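PDB 4APM: apical membrane antigen 1 from Babesia divergens, which probably binds the rhoptry neck protein RON2 at the moving junction through which the parasite invades its host cell. Local coordinates for residues G28-L33 with L255-A260; C51-K56 with P193-I198; V364-I369 with E385-L390; Y400-Y405 with Y412-E417. One frame throughout, in Å; residues are numbered along the deposited sequence.

Interaction 1 of 4, residues G28-L33 with L255-A260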
loop_
_atom_site.group_PDB
_atom_site.type_symbol
_atom_site.label_atom_id
_atom_site.label_comp_id
_atom_site.label_asym_id
_atom_site.label_seq_id
_atom_site.Cartn_x
_atom_site.Cartn_y
_atom_site.Cartn_z
ATOM N N GLY A 28 -2.708 -10.799 3.172
ATOM C CA GLY A 28 -3.799 -9.852 3.017
ATOM C C GLY A 28 -3.356 -8.479 3.505
ATOM O O GLY A 28 -2.395 -8.380 4.243
ATOM N N ILE A 29 -4.046 -7.427 3.060
ATOM C CA ILE A 29 -3.609 -6.041 3.290
ATOM C C ILE A 29 -4.716 -5.346 4.067
ATOM O O ILE A 29 -4.529 -4.912 5.197
ATOM C CB ILE A 29 -3.318 -5.307 1.936
ATOM C CG1 ILE A 29 -2.139 -6.008 1.233
ATOM C CG2 ILE A 29 -2.995 -3.831 2.180
ATOM C CD1 ILE A 29 -1.863 -5.556 -0.179
ATOM N N TYR A 30 -5.891 -5.323 3.474
ATOM C CA TYR A 30 -7.099 -4.925 4.178
ATOM C C TYR A 30 -7.244 -5.697 5.497
ATOM O O TYR A 30 -7.224 -5.096 6.598
ATOM C CB TYR A 30 -8.317 -5.164 3.279
ATOM C CG TYR A 30 -9.590 -4.640 3.862
ATOM C CD1 TYR A 30 -9.736 -3.281 4.123
ATOM C CD2 TYR A 30 -10.649 -5.505 4.183
ATOM C CE1 TYR A 30 -10.893 -2.787 4.673
ATOM C CE2 TYR A 30 -11.823 -5.016 4.712
ATOM C CZ TYR A 30 -11.936 -3.646 4.935
ATOM O OH TYR A 30 -13.075 -3.121 5.490
ATOM N N VAL A 31 -7.351 -7.028 5.383
ATOM C CA VAL A 31 -7.298 -7.922 6.553
ATOM C C VAL A 31 -6.195 -8.948 6.349
ATOM O O VAL A 31 -6.184 -9.701 5.344
ATOM C CB VAL A 31 -8.635 -8.682 6.771
ATOM C CG1 VAL A 31 -8.482 -9.754 7.863
ATOM C CG2 VAL A 31 -9.769 -7.701 7.076
ATOM N N ASP A 32 -5.229 -8.935 7.266
ATOM C CA ASP A 32 -4.087 -9.831 7.173
ATOM C C ASP A 32 -4.179 -10.896 8.286
ATOM O O ASP A 32 -4.059 -10.592 9.496
ATOM C CB ASP A 32 -2.754 -9.060 7.213
ATOM C CG ASP A 32 -1.538 -9.986 7.257
ATOM O OD1 ASP A 32 -1.726 -11.224 7.166
ATOM O OD2 ASP A 32 -0.375 -9.487 7.357
ATOM N N LEU A 33 -4.533 -12.102 7.852
ATOM C CA LEU A 33 -4.636 -13.262 8.714
ATOM C C LEU A 33 -3.997 -14.444 7.990
ATOM O O LEU A 33 -4.527 -15.534 8.008
ATOM C CB LEU A 33 -6.117 -13.586 9.004
ATOM C CG LEU A 33 -6.862 -12.564 9.863
ATOM C CD1 LEU A 33 -8.368 -12.874 10.005
ATOM C CD2 LEU A 33 -6.172 -12.446 11.222
ATOM N N LEU A 255 -10.583 4.131 -0.826
ATOM C CA LEU A 255 -11.516 3.394 -1.688
ATOM C C LEU A 255 -10.893 2.087 -2.160
ATOM O O LEU A 255 -11.551 1.056 -2.228
ATOM C CB LEU A 255 -11.812 4.244 -2.932
ATOM C CG LEU A 255 -13.179 4.255 -3.609
ATOM C CD1 LEU A 255 -13.040 4.653 -5.079
ATOM C CD2 LEU A 255 -13.950 2.960 -3.455
ATOM N N MET A 256 -9.650 2.183 -2.628
ATOM C CA MET A 256 -8.911 1.026 -3.092
ATOM C C MET A 256 -8.621 0.061 -1.917
ATOM O O MET A 256 -8.752 -1.178 -2.044
ATOM C CB MET A 256 -7.614 1.504 -3.735
ATOM C CG MET A 256 -6.630 0.377 -3.977
ATOM S SD MET A 256 -4.989 0.620 -3.334
ATOM C CE MET A 256 -4.537 2.366 -3.543
ATOM N N PHE A 257 -8.186 0.621 -0.792
ATOM C CA PHE A 257 -7.853 -0.192 0.387
ATOM C C PHE A 257 -9.013 -1.141 0.814
ATOM O O PHE A 257 -8.785 -2.296 1.149
ATOM C CB PHE A 257 -7.437 0.726 1.539
ATOM C CG PHE A 257 -7.072 -0.002 2.813
ATOM C CD1 PHE A 257 -5.855 -0.663 2.934
ATOM C CD2 PHE A 257 -7.912 0.047 3.914
ATOM C CE1 PHE A 257 -5.498 -1.284 4.133
ATOM C CE2 PHE A 257 -7.557 -0.579 5.106
ATOM C CZ PHE A 257 -6.343 -1.240 5.215
ATOM N N GLU A 258 -10.248 -0.649 0.756
ATOM C CA GLU A 258 -11.414 -1.440 1.133
ATOM C C GLU A 258 -11.544 -2.703 0.289
ATOM O O GLU A 258 -12.258 -3.620 0.676
ATOM C CB GLU A 258 -12.692 -0.627 0.933
ATOM C CG GLU A 258 -12.821 0.559 1.842
ATOM C CD GLU A 258 -14.204 1.178 1.748
ATOM O OE1 GLU A 258 -14.851 1.037 0.677
ATOM O OE2 GLU A 258 -14.651 1.767 2.758
ATOM N N ASN A 259 -10.923 -2.690 -0.900
ATOM C CA ASN A 259 -11.068 -3.744 -1.905
ATOM C C ASN A 259 -9.782 -4.507 -2.081
ATOM O O ASN A 259 -9.659 -5.344 -2.991
ATOM C CB ASN A 259 -11.492 -3.119 -3.236
ATOM C CG ASN A 259 -12.897 -2.531 -3.173
ATOM O OD1 ASN A 259 -13.090 -1.301 -3.094
ATOM N ND2 ASN A 259 -13.875 -3.405 -3.082
ATOM N N ALA A 260 -8.792 -4.171 -1.247
ATOM C CA ALA A 260 -7.462 -4.737 -1.359
ATOM C C ALA A 260 -7.520 -6.163 -0.832
ATOM O O ALA A 260 -8.545 -6.596 -0.300
ATOM C CB ALA A 260 -6.441 -3.897 -0.560
#
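Tyr30 and Phe257 form an offset edge-to-face aromatic pair at the heart of a largely buried apolar contact, where the irregular loop between helix 21-24 and strand 35-39 lies against Phe257 of helix 249-257 and the turn that follows it. The edge of Tyr30 addresses the face of Phe257, with CD1 of Tyr30 3.6 Å from CE2 of Phe257. The ring centroids are 5.4 Å apart and the planes stand at 71°. In Tyr30 CG is anti to the backbone N (chi1 -174°), which carries the ring across to Phe257 and over the neighbouring turn. There Glu258 O lies 4.1 Å above the plane of the Tyr30 ring, over its centre, while Phe257 O approaches Tyr30 CD1 obliquely at 3.3 Å. These carbonyls belong to a type I beta turn from Phe257 to Ala260, closed by the bond from Ala260 N to Phe257 O. Ile29 extends the apolar contact: its CG2 branch reaches Phe257 CE1 at 4.1 Å, and its CB meets Ala260 CB at 4.2 Å. Pro193 packs on both aromatic rings, and just past the turn Ala261 and Asp263 bond to the backbone of Ile29 and Val31. The arrangement is a T-shaped aromatic contact anchoring a loop to a helix and its following turn, consistent with a junction between two PAN-type domains of the AMA1 ectodomain.

Interaction 2 of 4, residues C51-K56 with P193-I198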
loop_
_atom_site.group_PDB
_atom_site.type_symbol
_atom_site.label_atom_id
_atom_site.label_comp_id
_atom_site.label_asym_id
_atom_site.label_seq_id
_atom_site.Cartn_x
_atom_site.Cartn_y
_atom_site.Cartn_z
ATOM N N CYS A 51 5.154 -6.486 4.208
ATOM C CA CYS A 51 5.165 -5.044 4.176
ATOM C C CYS A 51 4.322 -4.469 5.326
ATOM O O CYS A 51 3.234 -4.961 5.613
ATOM C CB CYS A 51 4.594 -4.563 2.864
ATOM S SG CYS A 51 5.549 -5.083 1.433
ATOM N N PRO A 52 4.832 -3.413 5.983
ATOM C CA PRO A 52 3.952 -2.636 6.846
ATOM C C PRO A 52 2.935 -1.892 5.971
ATOM O O PRO A 52 3.163 -1.724 4.762
ATOM C CB PRO A 52 4.921 -1.646 7.515
ATOM C CG PRO A 52 6.157 -1.595 6.607
ATOM C CD PRO A 52 5.981 -2.609 5.509
ATOM N N VAL A 53 1.777 -1.577 6.539
ATOM C CA VAL A 53 0.691 -0.921 5.820
ATOM C C VAL A 53 0.466 0.490 6.421
ATOM O O VAL A 53 0.009 0.624 7.558
ATOM C CB VAL A 53 -0.605 -1.763 5.938
ATOM C CG1 VAL A 53 -1.723 -1.146 5.131
ATOM C CG2 VAL A 53 -0.355 -3.217 5.485
ATOM N N MET A 54 0.838 1.533 5.691
ATOM C CA MET A 54 0.735 2.891 6.235
ATOM C C MET A 54 -0.738 3.324 6.322
ATOM O O MET A 54 -1.553 3.003 5.446
ATOM C CB MET A 54 1.508 3.890 5.385
ATOM C CG MET A 54 2.998 3.680 5.365
ATOM S SD MET A 54 3.826 4.918 4.348
ATOM C CE MET A 54 3.898 6.345 5.446
ATOM N N GLY A 55 -1.084 4.021 7.395
ATOM C CA GLY A 55 -2.422 4.561 7.510
ATOM C C GLY A 55 -3.505 3.554 7.852
ATOM O O GLY A 55 -4.682 3.918 7.917
ATOM N N LYS A 56 -3.146 2.292 8.072
ATOM C CA LYS A 56 -4.164 1.326 8.471
ATOM C C LYS A 56 -4.501 1.507 9.927
ATOM O O LYS A 56 -3.628 1.352 10.792
ATOM C CB LYS A 56 -3.721 -0.122 8.217
ATOM C CG LYS A 56 -4.667 -1.176 8.794
ATOM C CD LYS A 56 -4.370 -2.548 8.211
ATOM C CE LYS A 56 -5.043 -3.665 8.996
ATOM N NZ LYS A 56 -4.913 -4.950 8.229
ATOM N N PRO A 193 -11.199 -2.286 9.352
ATOM C CA PRO A 193 -10.015 -1.485 8.986
ATOM C C PRO A 193 -10.391 -0.269 8.161
ATOM O O PRO A 193 -11.329 -0.329 7.370
ATOM C CB PRO A 193 -9.193 -2.440 8.104
ATOM C CG PRO A 193 -9.839 -3.799 8.260
ATOM C CD PRO A 193 -11.270 -3.543 8.595
ATOM N N MET A 194 -9.644 0.816 8.311
ATOM C CA MET A 194 -9.659 1.841 7.298
ATOM C C MET A 194 -8.305 2.489 7.041
ATOM O O MET A 194 -7.406 2.405 7.860
ATOM C CB MET A 194 -10.786 2.864 7.510
ATOM C CG MET A 194 -10.609 3.879 8.617
ATOM S SD MET A 194 -11.649 5.346 8.289
ATOM C CE MET A 194 -10.437 6.439 7.548
ATOM N N LYS A 195 -8.143 2.982 5.823
ATOM C CA LYS A 195 -6.973 3.709 5.390
ATOM C C LYS A 195 -7.176 5.186 5.730
ATOM O O LYS A 195 -8.144 5.807 5.284
ATOM C CB LYS A 195 -6.824 3.571 3.878
ATOM C CG LYS A 195 -5.453 3.982 3.332
ATOM C CD LYS A 195 -4.386 2.913 3.531
ATOM C CE LYS A 195 -3.317 2.989 2.450
ATOM N NZ LYS A 195 -2.079 2.193 2.760
ATOM N N SER A 196 -6.314 5.731 6.578
ATOM C CA SER A 196 -6.605 7.039 7.124
ATOM C C SER A 196 -5.517 8.003 6.774
ATOM O O SER A 196 -4.365 7.787 7.113
ATOM C CB SER A 196 -6.765 6.978 8.634
ATOM O OG SER A 196 -6.366 8.212 9.169
ATOM N N GLY A 197 -5.883 9.070 6.084
ATOM C CA GLY A 197 -4.929 10.097 5.725
ATOM C C GLY A 197 -4.244 10.720 6.928
ATOM O O GLY A 197 -3.028 10.867 6.932
ATOM N N ILE A 198 -5.003 11.090 7.958
ATOM C CA ILE A 198 -4.388 11.802 9.064
ATOM C C ILE A 198 -3.605 10.866 9.954
ATOM O O ILE A 198 -2.788 11.314 10.757
ATOM C CB ILE A 198 -5.412 12.517 9.944
ATOM C CG1 ILE A 198 -6.334 11.499 10.623
ATOM C CG2 ILE A 198 -6.159 13.575 9.138
ATOM C CD1 ILE A 198 -7.436 12.152 11.407
#
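Lys195 reaches across to segment 51-56 and donates from NZ to Met54 O at 2.9 Å, approaching in the carbonyl plane. Its conformation explains the reach: CG is anti to the backbone N (chi1 -165°), and a bend at chi2 (79°) swings the rest of the chain along the neighbouring backbone, leaving CD 3.4 Å from Met54 O. The same ammonium group passes Val53 CG1 and also bonds to Ala347 O and Gly349 O. Lys56, its partner in an antiparallel non-hydrogen-bonded pair, leaves the same side of the sheet but is fully extended; its CE skims Pro193 CB at 4.4 Å, and NZ goes on to Gln167 OE1. Both lysine stems pack on Phe257 of helix 249-257.

Gly55, without a side chain, takes part through its backbone. It occupies the type II turn from Val53 to Lys56 with a positive phi, a conformation glycine adopts readily, and turns its carbonyl toward the second segment. Ser196 N donates to Gly55 O at 2.8 Å, tilted from the carbonyl plane and with 147° at the hydrogen, while Lys195 CA adds a CA-H...O contact to the same oxygen. The chemistry is thus that of a buried lysine held by three main-chain carbonyls: these oxygens would be expected to stabilise its positive charge, and together they fix where the ammonium group sits.

Interaction 3 of 4, residues V364-I369 with E385-L390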
loop_
_atom_site.group_PDB
_atom_site.type_symbol
_atom_site.label_atom_id
_atom_site.label_comp_id
_atom_site.label_asym_id
_atom_site.label_seq_id
_atom_site.Cartn_x
_atom_site.Cartn_y
_atom_site.Cartn_z
ATOM N N VAL A 364 13.236 4.419 -19.449
ATOM C CA VAL A 364 12.619 5.111 -20.584
ATOM C C VAL A 364 11.926 4.110 -21.509
ATOM O O VAL A 364 12.529 3.132 -21.938
ATOM C CB VAL A 364 13.644 5.989 -21.363
ATOM C CG1 VAL A 364 12.951 6.792 -22.456
ATOM C CG2 VAL A 364 14.373 6.938 -20.420
ATOM N N THR A 365 10.634 4.329 -21.741
ATOM C CA THR A 365 9.815 3.472 -22.609
ATOM C C THR A 365 8.666 4.319 -23.173
ATOM O O THR A 365 8.351 5.367 -22.634
ATOM C CB THR A 365 9.199 2.268 -21.840
ATOM O OG1 THR A 365 8.451 2.743 -20.711
ATOM C CG2 THR A 365 10.276 1.298 -21.367
ATOM N N ASN A 366 8.052 3.867 -24.259
ATOM C CA ASN A 366 6.837 4.502 -24.761
ATOM C C ASN A 366 5.554 4.011 -24.023
ATOM O O ASN A 366 5.344 2.804 -23.868
ATOM C CB ASN A 366 6.717 4.271 -26.279
ATOM C CG ASN A 366 5.434 4.848 -26.858
ATOM O OD1 ASN A 366 5.285 6.066 -26.962
ATOM N ND2 ASN A 366 4.472 3.975 -27.159
ATOM N N GLY A 367 4.713 4.943 -23.573
ATOM C CA GLY A 367 3.507 4.571 -22.829
ATOM C C GLY A 367 2.201 5.009 -23.471
ATOM O O GLY A 367 2.128 6.096 -24.062
ATOM N N TYR A 368 1.167 4.172 -23.358
ATOM C CA TYR A 368 -0.209 4.617 -23.610
ATOM C C TYR A 368 -0.889 5.007 -22.318
ATOM O O TYR A 368 -0.958 4.199 -21.398
ATOM C CB TYR A 368 -1.013 3.531 -24.319
ATOM C CG TYR A 368 -0.487 3.240 -25.691
ATOM C CD1 TYR A 368 0.734 2.586 -25.861
ATOM C CD2 TYR A 368 -1.145 3.721 -26.826
ATOM C CE1 TYR A 368 1.259 2.365 -27.123
ATOM C CE2 TYR A 368 -0.641 3.487 -28.093
ATOM C CZ TYR A 368 0.566 2.808 -28.236
ATOM O OH TYR A 368 1.088 2.589 -29.491
ATOM N N ILE A 369 -1.360 6.255 -22.232
ATOM C CA ILE A 369 -2.052 6.728 -21.030
ATOM C C ILE A 369 -3.437 6.085 -20.800
ATOM O O ILE A 369 -3.851 5.894 -19.653
ATOM C CB ILE A 369 -2.177 8.270 -20.975
ATOM C CG1 ILE A 369 -3.019 8.805 -22.131
ATOM C CG2 ILE A 369 -0.807 8.934 -20.906
ATOM C CD1 ILE A 369 -3.452 10.243 -21.948
ATOM N N GLU A 385 -5.055 7.437 -29.881
ATOM C CA GLU A 385 -4.461 6.945 -28.643
ATOM C C GLU A 385 -3.195 7.711 -28.274
ATOM O O GLU A 385 -2.120 7.417 -28.775
ATOM C CB GLU A 385 -4.148 5.457 -28.761
ATOM C CG GLU A 385 -5.370 4.555 -28.767
ATOM C CD GLU A 385 -4.977 3.093 -28.741
ATOM O OE1 GLU A 385 -3.761 2.817 -28.734
ATOM O OE2 GLU A 385 -5.869 2.217 -28.731
ATOM N N VAL A 386 -3.340 8.698 -27.400
ATOM C CA VAL A 386 -2.213 9.411 -26.827
ATOM C C VAL A 386 -1.121 8.490 -26.259
ATOM O O VAL A 386 -1.402 7.580 -25.463
ATOM C CB VAL A 386 -2.708 10.373 -25.747
ATOM C CG1 VAL A 386 -1.560 11.183 -25.176
ATOM C CG2 VAL A 386 -3.790 11.279 -26.328
ATOM N N THR A 387 0.113 8.705 -26.709
ATOM C CA THR A 387 1.287 8.055 -26.127
ATOM C C THR A 387 2.144 9.096 -25.413
ATOM O O THR A 387 2.054 10.286 -25.722
ATOM C CB THR A 387 2.130 7.351 -27.192
ATOM O OG1 THR A 387 2.207 8.171 -28.364
ATOM C CG2 THR A 387 1.529 6.012 -27.550
ATOM N N THR A 388 2.891 8.671 -24.389
ATOM C CA THR A 388 3.884 9.548 -23.748
ATOM C C THR A 388 5.241 8.848 -23.637
ATOM O O THR A 388 5.331 7.619 -23.748
ATOM C CB THR A 388 3.472 10.025 -22.330
ATOM O OG1 THR A 388 3.510 8.924 -21.415
ATOM C CG2 THR A 388 2.095 10.671 -22.307
ATOM N N ALA A 389 6.284 9.637 -23.387
ATOM C CA ALA A 389 7.651 9.121 -23.261
ATOM C C ALA A 389 8.572 10.211 -22.717
ATOM O O ALA A 389 8.288 11.392 -22.864
ATOM C CB ALA A 389 8.156 8.608 -24.605
ATOM N N LEU A 390 9.640 9.807 -22.033
ATOM C CA LEU A 390 10.611 10.749 -21.446
ATOM C C LEU A 390 11.606 11.312 -22.485
ATOM O O LEU A 390 12.352 12.239 -22.190
ATOM C CB LEU A 390 11.397 10.040 -20.346
ATOM C CG LEU A 390 11.142 10.342 -18.868
ATOM C CD1 LEU A 390 9.960 11.261 -18.657
ATOM C CD2 LEU A 390 10.980 9.038 -18.110
#
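Val364 opens the contact, laying CG1 against Leu390 CB at 4.2 Å. The side chain of Thr365 leaves the partner segment, and its OG1 is hydrogen-bonded to Trp12 NE1, so its backbone O is what meets the methyl of Ala389. At Asn366 the side chain swings back, CG anti to the backbone N (chi1 177°), and brings OD1 within 3.4 Å of Thr387 CB; the amide is itself fixed by Lys396 N at OD1 and Ser234 OG at ND2. Gly367 forms the antiparallel hydrogen-bonded pair with Thr388: Gly367 N donates to Thr388 O at 2.8 Å, nearly straight at 170°, and Gly367 O accepts from Thr388 N at 2.7 Å. Tyr368 follows, side by side with Thr387, whose CG2 methyl sits over the ring centre in a CH-pi contact 3.4 Å from the centroid. Glu385 OE1 comes obliquely to CE2 of the Tyr368 ring at 3.3 Å, with its carboxylate nearly perpendicular to the ring and salt-bridged to Arg372, which also makes a cation-pi contact with Tyr368. Ile369 ends the run with a weak bond from N to Val386 O; its side chain crosses that of Thr388 at about a right angle, CG2 to CG2 at 3.7 Å, and CD1 packs on Val386 CG1. In the mixed sheet strand 367-368 runs parallel to strand 234-237 on one side, strand 387-389 is flanked by strand 410-416 on the other, and Ile369 and Thr388 both pack on strand 335-339.

Interaction 4 of 4, residues Y400-Y405 with Y412-E417. With ACT (acetate ion), chain D.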
loop_
_atom_site.group_PDB
_atom_site.type_symbol
_atom_site.label_atom_id
_atom_site.label_comp_id
_atom_site.label_asym_id
_atom_site.label_seq_id
_atom_site.Cartn_x
_atom_site.Cartn_y
_atom_site.Cartn_z
ATOM N N TYR A 400 1.380 14.796 -34.148
ATOM C CA TYR A 400 2.198 15.868 -33.592
ATOM C C TYR A 400 2.838 15.490 -32.261
ATOM O O TYR A 400 2.225 14.817 -31.444
ATOM C CB TYR A 400 1.370 17.129 -33.445
ATOM C CG TYR A 400 0.630 17.469 -34.717
ATOM C CD1 TYR A 400 -0.600 16.886 -35.005
ATOM C CD2 TYR A 400 1.192 18.315 -35.665
ATOM C CE1 TYR A 400 -1.273 17.178 -36.172
ATOM C CE2 TYR A 400 0.528 18.608 -36.840
ATOM C CZ TYR A 400 -0.708 18.040 -37.084
ATOM O OH TYR A 400 -1.385 18.342 -38.240
ATOM N N VAL A 401 4.093 15.887 -32.075
ATOM C CA VAL A 401 4.766 15.724 -30.793
ATOM C C VAL A 401 4.665 17.013 -30.008
ATOM O O VAL A 401 4.886 18.088 -30.551
ATOM C CB VAL A 401 6.247 15.344 -30.960
ATOM C CG1 VAL A 401 6.916 15.235 -29.594
ATOM C CG2 VAL A 401 6.381 14.032 -31.714
ATOM N N HIS A 402 4.248 16.909 -28.750
ATOM C CA HIS A 402 4.199 18.064 -27.868
ATOM C C HIS A 402 5.141 17.861 -26.729
ATOM O O HIS A 402 5.670 16.772 -26.526
ATOM C CB HIS A 402 2.791 18.274 -27.307
ATOM C CG HIS A 402 1.736 18.512 -28.357
ATOM N ND1 HIS A 402 0.969 19.628 -28.374
ATOM C CD2 HIS A 402 1.319 17.728 -29.431
ATOM C CE1 HIS A 402 0.129 19.569 -29.419
ATOM N NE2 HIS A 402 0.325 18.392 -30.050
ATOM N N GLU A 403 5.325 18.914 -25.950
ATOM C CA GLU A 403 6.132 18.852 -24.756
ATOM C C GLU A 403 5.275 19.246 -23.578
ATOM O O GLU A 403 4.447 20.157 -23.678
ATOM C CB GLU A 403 7.339 19.777 -24.873
ATOM C CG GLU A 403 8.479 19.145 -25.642
ATOM C CD GLU A 403 9.392 20.165 -26.289
ATOM O OE1 GLU A 403 9.876 21.069 -25.571
ATOM O OE2 GLU A 403 9.634 20.049 -27.515
ATOM N N LYS A 404 5.432 18.519 -22.479
ATOM C CA LYS A 404 4.725 18.840 -21.257
ATOM C C LYS A 404 5.705 18.829 -20.105
ATOM O O LYS A 404 6.686 18.078 -20.120
ATOM C CB LYS A 404 3.589 17.830 -21.018
ATOM C CG LYS A 404 2.719 18.160 -19.822
ATOM C CD LYS A 404 1.242 18.082 -20.176
ATOM C CE LYS A 404 0.393 18.271 -18.929
ATOM N NZ LYS A 404 -0.989 17.731 -19.066
ATOM N N TYR A 405 5.457 19.684 -19.126
ATOM C CA TYR A 405 6.244 19.697 -17.906
ATOM C C TYR A 405 5.778 18.620 -16.943
ATOM O O TYR A 405 4.582 18.457 -16.750
ATOM C CB TYR A 405 6.119 21.047 -17.214
ATOM C CG TYR A 405 6.890 21.133 -15.923
ATOM C CD1 TYR A 405 8.273 21.336 -15.922
ATOM C CD2 TYR A 405 6.242 21.008 -14.699
ATOM C CE1 TYR A 405 8.988 21.392 -14.736
ATOM C CE2 TYR A 405 6.945 21.078 -13.509
ATOM C CZ TYR A 405 8.313 21.269 -13.529
ATOM O OH TYR A 405 8.999 21.342 -12.332
ATOM N N TYR A 412 8.660 16.332 -20.836
ATOM C CA TYR A 412 8.543 15.070 -21.551
ATOM C C TYR A 412 7.601 15.260 -22.717
ATOM O O TYR A 412 6.999 16.309 -22.851
ATOM C CB TYR A 412 8.036 13.956 -20.606
ATOM C CG TYR A 412 6.588 14.115 -20.189
ATOM C CD1 TYR A 412 6.234 14.977 -19.157
ATOM C CD2 TYR A 412 5.570 13.416 -20.845
ATOM C CE1 TYR A 412 4.908 15.162 -18.804
ATOM C CE2 TYR A 412 4.237 13.583 -20.484
ATOM C CZ TYR A 412 3.919 14.456 -19.462
ATOM O OH TYR A 412 2.610 14.637 -19.097
ATOM N N TYR A 413 7.407 14.203 -23.495
ATOM C CA TYR A 413 6.765 14.298 -24.800
ATOM C C TYR A 413 5.516 13.445 -24.902
ATOM O O TYR A 413 5.475 12.318 -24.382
ATOM C CB TYR A 413 7.748 13.888 -25.896
ATOM C CG TYR A 413 9.055 14.600 -25.750
ATOM C CD1 TYR A 413 9.206 15.908 -26.211
ATOM C CD2 TYR A 413 10.107 14.023 -25.034
ATOM C CE1 TYR A 413 10.390 16.590 -26.036
ATOM C CE2 TYR A 413 11.298 14.706 -24.844
ATOM C CZ TYR A 413 11.429 15.987 -25.353
ATOM O OH TYR A 413 12.600 16.669 -25.174
ATOM N N TYR A 414 4.520 13.971 -25.615
ATOM C CA TYR A 414 3.336 13.205 -25.955
ATOM C C TYR A 414 2.877 13.393 -27.408
ATOM O O TYR A 414 3.227 14.375 -28.067
ATOM C CB TYR A 414 2.200 13.475 -24.958
ATOM C CG TYR A 414 1.551 14.838 -25.040
ATOM C CD1 TYR A 414 2.074 15.925 -24.345
ATOM C CD2 TYR A 414 0.335 15.009 -25.694
ATOM C CE1 TYR A 414 1.447 17.162 -24.365
ATOM C CE2 TYR A 414 -0.291 16.247 -25.733
ATOM C CZ TYR A 414 0.262 17.314 -25.059
ATOM O OH TYR A 414 -0.383 18.536 -25.073
ATOM N N CYS A 415 2.103 12.428 -27.894
ATOM C CA CYS A 415 1.623 12.431 -29.262
ATOM C C CYS A 415 0.154 12.807 -29.356
ATOM O O CYS A 415 -0.714 12.073 -28.875
ATOM C CB CYS A 415 1.814 11.068 -29.881
ATOM S SG CYS A 415 1.512 11.096 -31.650
ATOM N N SER A 416 -0.118 13.924 -30.021
ATOM C CA SER A 416 -1.447 14.506 -30.052
ATOM C C SER A 416 -1.906 14.757 -31.497
ATOM O O SER A 416 -1.084 14.795 -32.418
ATOM C CB SER A 416 -1.441 15.802 -29.254
ATOM O OG SER A 416 -2.642 16.511 -29.428
ATOM N N GLU A 417 -3.219 14.884 -31.695
ATOM C CA GLU A 417 -3.790 15.206 -33.019
ATOM C C GLU A 417 -3.810 16.720 -33.286
ATOM O O GLU A 417 -3.946 17.151 -34.435
ATOM C CB GLU A 417 -5.217 14.668 -33.150
ATOM C CG GLU A 417 -5.348 13.188 -33.470
ATOM C CD GLU A 417 -6.785 12.691 -33.311
ATOM O OE1 GLU A 417 -7.552 13.285 -32.507
ATOM O OE2 GLU A 417 -7.150 11.697 -33.976
HETATM C C ACT D . -1.233 14.630 -21.291
HETATM O O ACT D . -1.854 14.353 -22.338
HETATM O OXT ACT D . -1.614 15.559 -20.551
HETATM C CH3 ACT D . -0.005 13.839 -20.921
#
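Tyr400, His402 and Lys404 each exchange a pair of backbone hydrogen bonds with Ser416, Tyr414 and Tyr412 respectively, six in all, in an antiparallel hairpin whose strand directions make 139°. Four of these bonds run nearly along the acceptor C=O and a fifth, Ser416 N to Tyr400 O, lies in the carbonyl plane; the sixth, Tyr414 N to His402 O at 3.2 Å, comes in from above the carbonyl plane.

The side chains of these paired residues share one side of the sheet. Tyr414 has CG wedged between its backbone N and carbonyl carbon (chi1 71°), which leans the ring across to the partner strand, against His402. There His402 CB lies over the face, 3.7 Å from the Tyr414 centroid, and the two rings form an offset stack with centroids 4.9 Å apart and planes at 20°. The imidazole continues to Ser416, whose CB is 3.2 Å from His402 NE2, a nitrogen hydrogen-bonded to Glu418 O. Tyr412 leans over in the same manner, and Lys404 CB covers its face at 4.1 Å from the centroid. Beyond that, Lys404 NZ donates a hydrogen bond to OXT of an acetate ion, probably from the crystallisation liquor, at 2.7 Å; the other acetate oxygen hovers over the Tyr414 face opposite His402.

On the reverse side Val401 CG1 packs on Tyr413 CB at 4.0 Å, Glu403 runs alongside the Tyr413 ring, its OE2 salt-bridged to Arg392, and Cys415 is disulfide-bonded to Cys397. The contact therefore joins a regularly bonded backbone to aromatic faces covered by aliphatic stems; Lys404 finds an anion lodged against the tyrosines, whereas Glu403 pairs outside the hairpin.

Interactions 1 and 2 form one buried cluster near the centre of the molecule, with interaction 2 nested within the loop that interaction 1 closes. Lys56 ties them together through bonds from NZ to Ile29 O and Tyr30 O. Interactions 3 and 4 lie about 31 to 37 Å from that cluster, centre to centre, and belong to one sheet: strands 387-389 and 410-416 are neighbours, joined by bonds from Ala389 N to Tyr413 O and from Cys415 N to Thr387 O. The chemistry shifts accordingly, from aromatic packing and lysine-to-carbonyl bonds in the interior, through a partly buried strand pair, to the surface hairpin with its regular backbone bonding and exposed charged residues.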